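Local coordinates for protein putative glycosylhydrolase (Parabacteroides distasonis, PDB 3S5Q) that probably acts as a glycoside hydrolase of the 3-keto-disaccharide hydrolase family, built on a concanavalin A-like beta sandwich, at residues 68-73 against 97-102; 72-77 against 200-205. One frame throughout, in Å; residues are numbered along the deposited sequence.

Contact 1: 68-73 against 97-102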
loop_
_atom_site.group_PDB
_atom_site.type_symbol
_atom_site.label_atom_id
_atom_site.label_comp_id
_atom_site.label_asym_id
_atom_site.label_seq_id
_atom_site.Cartn_x
_atom_site.Cartn_y
_atom_site.Cartn_z
ATOM N N PHE A 68 2.488 -6.273 -6.391
ATOM C CA PHE A 68 3.817 -5.688 -6.237
ATOM C C PHE A 68 4.817 -6.789 -6.103
ATOM O O PHE A 68 4.484 -7.862 -5.635
ATOM C CB PHE A 68 3.895 -4.728 -5.026
ATOM C CG PHE A 68 3.773 -5.398 -3.675
ATOM C CD1 PHE A 68 4.891 -5.943 -3.042
ATOM C CD2 PHE A 68 2.532 -5.450 -3.003
ATOM C CE1 PHE A 68 4.765 -6.574 -1.823
ATOM C CE2 PHE A 68 2.406 -6.068 -1.779
ATOM C CZ PHE A 68 3.542 -6.615 -1.175
ATOM N N LYS A 69 6.037 -6.523 -6.556
ATOM C CA LYS A 69 7.150 -7.457 -6.480
ATOM C C LYS A 69 8.271 -6.737 -5.732
ATOM O O LYS A 69 8.522 -5.550 -5.974
ATOM C CB LYS A 69 7.619 -7.838 -7.885
ATOM C CG LYS A 69 8.836 -8.753 -7.907
ATOM C CD LYS A 69 9.323 -9.006 -9.304
ATOM C CE LYS A 69 8.513 -10.067 -10.018
ATOM N NZ LYS A 69 9.302 -10.720 -11.081
ATOM N N THR A 70 8.926 -7.432 -4.811
ATOM C CA THR A 70 10.030 -6.848 -4.051
ATOM C C THR A 70 11.355 -7.376 -4.588
ATOM O O THR A 70 11.404 -8.356 -5.330
ATOM C CB THR A 70 9.953 -7.178 -2.502
ATOM O OG1 THR A 70 10.196 -8.575 -2.307
ATOM C CG2 THR A 70 8.620 -6.807 -1.904
ATOM N N ASP A 71 12.423 -6.695 -4.216
ATOM C CA ASP A 71 13.791 -7.266 -4.248
ATOM C C ASP A 71 14.280 -7.294 -2.805
ATOM O O ASP A 71 13.566 -6.871 -1.879
ATOM C CB ASP A 71 14.731 -6.427 -5.120
ATOM C CG ASP A 71 15.995 -7.199 -5.572
ATOM O OD1 ASP A 71 16.304 -8.325 -5.058
ATOM O OD2 ASP A 71 16.705 -6.649 -6.431
ATOM N N VAL A 72 15.478 -7.815 -2.590
ATOM C CA VAL A 72 16.058 -7.828 -1.255
ATOM C C VAL A 72 15.952 -6.450 -0.572
ATOM O O VAL A 72 16.456 -5.433 -1.068
ATOM C CB VAL A 72 17.519 -8.363 -1.291
ATOM C CG1 VAL A 72 18.460 -7.424 -2.107
ATOM C CG2 VAL A 72 18.027 -8.601 0.115
ATOM N N ASN A 73 15.270 -6.432 0.567
ATOM C CA ASN A 73 15.109 -5.243 1.405
ATOM C C ASN A 73 14.356 -4.065 0.755
ATOM O O ASN A 73 14.554 -2.916 1.133
ATOM C CB ASN A 73 16.474 -4.774 1.938
ATOM C CG ASN A 73 16.371 -4.065 3.279
ATOM O OD1 ASN A 73 15.280 -3.927 3.838
ATOM N ND2 ASN A 73 17.512 -3.603 3.804
ATOM N N ILE A 97 4.853 -1.550 2.437
ATOM C CA ILE A 97 5.280 -2.660 1.585
ATOM C C ILE A 97 6.722 -2.809 1.912
ATOM O O ILE A 97 7.429 -1.832 1.871
ATOM C CB ILE A 97 5.116 -2.368 0.084
ATOM C CG1 ILE A 97 3.641 -2.317 -0.257
ATOM C CG2 ILE A 97 5.871 -3.448 -0.770
ATOM C CD1 ILE A 97 3.338 -1.803 -1.643
ATOM N N ALA A 98 7.121 -4.003 2.339
ATOM C CA ALA A 98 8.528 -4.271 2.686
ATOM C C ALA A 98 8.832 -5.716 2.436
ATOM O O ALA A 98 7.951 -6.582 2.527
ATOM C CB ALA A 98 8.823 -3.924 4.175
ATOM N N ASP A 99 10.090 -5.986 2.099
ATOM C CA ASP A 99 10.585 -7.341 2.051
ATOM C C ASP A 99 10.875 -7.762 3.472
ATOM O O ASP A 99 12.032 -7.643 3.913
ATOM C CB ASP A 99 11.868 -7.451 1.210
ATOM C CG ASP A 99 12.567 -8.839 1.351
ATOM O OD1 ASP A 99 11.882 -9.870 1.546
ATOM O OD2 ASP A 99 13.816 -8.902 1.270
ATOM N N ASP A 100 9.841 -8.251 4.168
ATOM C CA ASP A 100 9.953 -8.751 5.541
ATOM C C ASP A 100 10.984 -9.886 5.694
ATOM O O ASP A 100 11.457 -10.136 6.802
ATOM C CB ASP A 100 8.588 -9.230 6.072
ATOM C CG ASP A 100 7.585 -8.075 6.310
ATOM O OD1 ASP A 100 7.899 -6.892 6.057
ATOM O OD2 ASP A 100 6.471 -8.358 6.810
ATOM N N HIS A 101 11.350 -10.561 4.607
ATOM C CA HIS A 101 12.324 -11.663 4.697
ATOM C C HIS A 101 13.773 -11.230 4.967
ATOM O O HIS A 101 14.603 -12.054 5.356
ATOM C CB HIS A 101 12.277 -12.563 3.452
ATOM C CG HIS A 101 10.935 -13.215 3.239
ATOM N ND1 HIS A 101 10.643 -14.499 3.669
ATOM C CD2 HIS A 101 9.795 -12.734 2.680
ATOM C CE1 HIS A 101 9.392 -14.792 3.338
ATOM N NE2 HIS A 101 8.852 -13.733 2.754
ATOM N N HIS A 102 14.080 -9.966 4.723
ATOM C CA HIS A 102 15.418 -9.445 5.001
ATOM C C HIS A 102 15.508 -9.339 6.532
ATOM O O HIS A 102 14.578 -8.866 7.170
ATOM C CB HIS A 102 15.666 -8.090 4.308
ATOM C CG HIS A 102 17.108 -7.648 4.326
ATOM N ND1 HIS A 102 17.674 -6.991 5.395
ATOM C CD2 HIS A 102 18.090 -7.772 3.400
ATOM C CE1 HIS A 102 18.948 -6.732 5.126
ATOM N NE2 HIS A 102 19.219 -7.184 3.915
HETATM O O HOH W 1 9.656 -9.796 -0.132
#
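The Phe68 ring carries Ile97 on one face, while Thr70 CG2 sits at its edge, in plane. Ile97 CG2 stands 3.8 Å from the centroid of the Phe68 ring, a CH-pi contact displaced toward CD1 and CE1. The two side chains run in opposite senses, with Ile97 CD1 near Phe68 CD2 at 4.0 Å. This is the interior of a concanavalin A-like beta sandwich. Phe68 belongs to one sheet, on strand 62-70, and Ile97 to the other, on strand 93-98. Phe206 touches both side chains.

The second flat group is the His102 imidazole. The Asn73 amide lies over one of its faces, with the two planes only 9° apart. Asn73 CB also packs over that face, 3.9 Å from the centroid of the His102 ring. Asn73 CG is anti to its own N (chi1 -151°), which carries the amide across the ring toward ND1 and CE1. At the edge of the imidazole, near its plane, Val72 CG2 approaches His102 CD2 to 3.4 Å.

Between these two groups lies Asp99, just after strand 93-98, where the chain enters a type I turn to His102. Asp99 OD1 accepts a hydrogen bond from a water and a weak one from His101 N. Thr70 OG1 donates to the same water at 2.6 Å. The water thus bridges Thr70 and Asp99 across the two segments. Asp99 OD2 uses its anti lone pair to accept a hydrogen bond from Asn73 N at 3.0 Å, with a nearly straight N-H...O angle of 172°.

Contact 2: 72-77 against 200-205; sequences VNTNSG and GESNIW
Thr74 meets the 200-205 segment with both branches of its side chain. From Thr74 CB, which lies 3.8 Å from Asn203 O, the side chain divides. Thr74 OG1 comes within 2.7 Å of Asn203 O, a hydrogen-bonding distance, although the direction of its proton is not settled. The same hydroxyl also accepts a hydrogen bond from Asp71 N. Thr74 CG2 takes the other branch, anti to the backbone N with OG1 at chi1 -64°, and packs against Ile204 CD1 at 3.7 Å. The Thr74 and Ile204 side chains cross at about a right angle.

Here two layers of the beta sandwich come together. Strand 75-82 belongs to the five-stranded sheet and strand 204-213 to the eight-stranded one. Ile204 points into the gap between them and also touches Ile97 of strand 93-98. Ile204 CG1 and CG2 each lie 3.8 Å from Ser76 OG. These are van der Waals contacts; the hydroxyl itself is hydrogen-bonded to Gln196 O.

Nearer the loop, Ser202 turns its CB toward the 72-77 segment. Its OG lies between its own N and carbonyl carbon (chi1 45°). Ser202 OG donates to Val72 O at 2.8 Å. The donor is tilted 30° from that carbonyl plane. Asn73 O and Thr74 N each lie 3.0 Å from Ser202 OG, but at angles too poor for hydrogen bonds.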
loop_
_atom_site.group_PDB
_atom_site.type_symbol
_atom_site.label_atom_id
_atom_site.label_comp_id
_atom_site.label_asym_id
_atom_site.label_seq_id
_atom_site.Cartn_x
_atom_site.Cartn_y
_atom_site.Cartn_z
ATOM N N VAL A 72 15.478 -7.815 -2.590
ATOM C CA VAL A 72 16.058 -7.828 -1.255
ATOM C C VAL A 72 15.952 -6.450 -0.572
ATOM O O VAL A 72 16.456 -5.433 -1.068
ATOM C CB VAL A 72 17.519 -8.363 -1.291
ATOM C CG1 VAL A 72 18.460 -7.424 -2.107
ATOM C CG2 VAL A 72 18.027 -8.601 0.115
ATOM N N ASN A 73 15.270 -6.432 0.567
ATOM C CA ASN A 73 15.109 -5.243 1.405
ATOM C C ASN A 73 14.356 -4.065 0.755
ATOM O O ASN A 73 14.554 -2.916 1.133
ATOM C CB ASN A 73 16.474 -4.774 1.938
ATOM C CG ASN A 73 16.371 -4.065 3.279
ATOM O OD1 ASN A 73 15.280 -3.927 3.838
ATOM N ND2 ASN A 73 17.512 -3.603 3.804
ATOM N N THR A 74 13.491 -4.326 -0.223
ATOM C CA THR A 74 12.568 -3.269 -0.680
ATOM C C THR A 74 11.824 -2.630 0.468
ATOM O O THR A 74 11.447 -3.294 1.426
ATOM C CB THR A 74 11.496 -3.802 -1.627
ATOM O OG1 THR A 74 12.131 -4.285 -2.810
ATOM C CG2 THR A 74 10.461 -2.697 -1.970
ATOM N N ASN A 75 11.627 -1.323 0.346
ATOM C CA ASN A 75 10.881 -0.511 1.300
ATOM C C ASN A 75 10.100 0.545 0.474
ATOM O O ASN A 75 10.706 1.339 -0.268
ATOM C CB ASN A 75 11.894 0.145 2.250
ATOM C CG ASN A 75 11.252 0.820 3.447
ATOM O OD1 ASN A 75 10.182 1.394 3.352
ATOM N ND2 ASN A 75 11.924 0.768 4.579
ATOM N N SER A 76 8.771 0.531 0.589
ATOM C CA SER A 76 7.858 1.346 -0.223
ATOM C C SER A 76 6.503 1.315 0.523
ATOM O O SER A 76 6.463 1.089 1.746
ATOM C CB SER A 76 7.782 0.752 -1.641
ATOM O OG SER A 76 6.920 1.468 -2.536
ATOM N N GLY A 77 5.406 1.495 -0.188
ATOM C CA GLY A 77 4.080 1.431 0.413
ATOM C C GLY A 77 2.999 2.068 -0.444
ATOM O O GLY A 77 3.277 2.643 -1.512
ATOM N N GLY A 200 14.247 2.468 -0.025
ATOM C CA GLY A 200 15.504 1.751 0.206
ATOM C C GLY A 200 16.443 1.982 -0.957
ATOM O O GLY A 200 16.225 2.886 -1.763
ATOM N N GLU A 201 17.513 1.196 -1.019
ATOM C CA GLU A 201 18.378 1.166 -2.203
ATOM C C GLU A 201 17.950 0.045 -3.143
ATOM O O GLU A 201 18.531 -0.136 -4.195
ATOM C CB GLU A 201 19.865 1.021 -1.826
ATOM C CG GLU A 201 20.589 2.375 -1.540
ATOM C CD GLU A 201 22.111 2.268 -1.645
ATOM O OE1 GLU A 201 22.619 1.250 -2.188
ATOM O OE2 GLU A 201 22.811 3.208 -1.193
ATOM N N SER A 202 16.911 -0.700 -2.771
ATOM C CA SER A 202 16.371 -1.728 -3.657
ATOM C C SER A 202 15.012 -1.343 -4.246
ATOM O O SER A 202 14.213 -0.537 -3.689
ATOM C CB SER A 202 16.274 -3.063 -2.934
ATOM O OG SER A 202 15.712 -2.846 -1.656
ATOM N N ASN A 203 14.762 -1.974 -5.382
ATOM C CA ASN A 203 13.679 -1.585 -6.253
ATOM C C ASN A 203 12.324 -2.159 -5.881
ATOM O O ASN A 203 12.233 -3.230 -5.297
ATOM C CB ASN A 203 14.031 -1.964 -7.675
ATOM C CG ASN A 203 15.112 -1.090 -8.234
ATOM O OD1 ASN A 203 15.094 0.148 -8.093
ATOM N ND2 ASN A 203 16.087 -1.721 -8.840
ATOM N N ILE A 204 11.286 -1.416 -6.248
ATOM C CA ILE A 204 9.899 -1.843 -6.096
ATOM C C ILE A 204 9.262 -1.853 -7.488
ATOM O O ILE A 204 9.488 -0.929 -8.249
ATOM C CB ILE A 204 9.089 -0.885 -5.106
ATOM C CG1 ILE A 204 7.678 -1.386 -4.892
ATOM C CG2 ILE A 204 9.026 0.599 -5.588
ATOM C CD1 ILE A 204 7.565 -2.714 -4.231
ATOM N N TRP A 205 8.469 -2.882 -7.808
ATOM C CA TRP A 205 7.706 -2.920 -9.076
ATOM C C TRP A 205 6.236 -3.121 -8.755
ATOM O O TRP A 205 5.909 -3.914 -7.867
ATOM C CB TRP A 205 8.191 -4.051 -10.007
ATOM C CG TRP A 205 9.625 -3.956 -10.390
ATOM C CD1 TRP A 205 10.134 -3.342 -11.498
ATOM C CD2 TRP A 205 10.747 -4.500 -9.678
ATOM N NE1 TRP A 205 11.497 -3.440 -11.506
ATOM C CE2 TRP A 205 11.906 -4.157 -10.408
ATOM C CE3 TRP A 205 10.888 -5.236 -8.493
ATOM C CZ2 TRP A 205 13.205 -4.546 -10.003
ATOM C CZ3 TRP A 205 12.204 -5.637 -8.090
ATOM C CH2 TRP A 205 13.327 -5.279 -8.849
#

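Contacts 1 and 2 have centres about 6 Å apart and share Val72 and Asn73, in the loop joining strand 62-70 to strand 75-82. Along the chain the order is 68-73, 72-77, 97-102, then 200-205, nearly 100 residues further on. Each contact spans both sheets of the sandwich. Strands 62-70 and 204-213 are neighbours in one sheet, and strands 75-82 and 93-98 in the other. Within each sheet one probable backbone hydrogen bond connects contact 1 with contact 2: Lys69 N lies 2.9 Å from Trp205 O, and Ile97 O lies 3.0 Å from Ser76 N. The chain passes from one sheet to the other in the loop 71-74, which both contacts include in part.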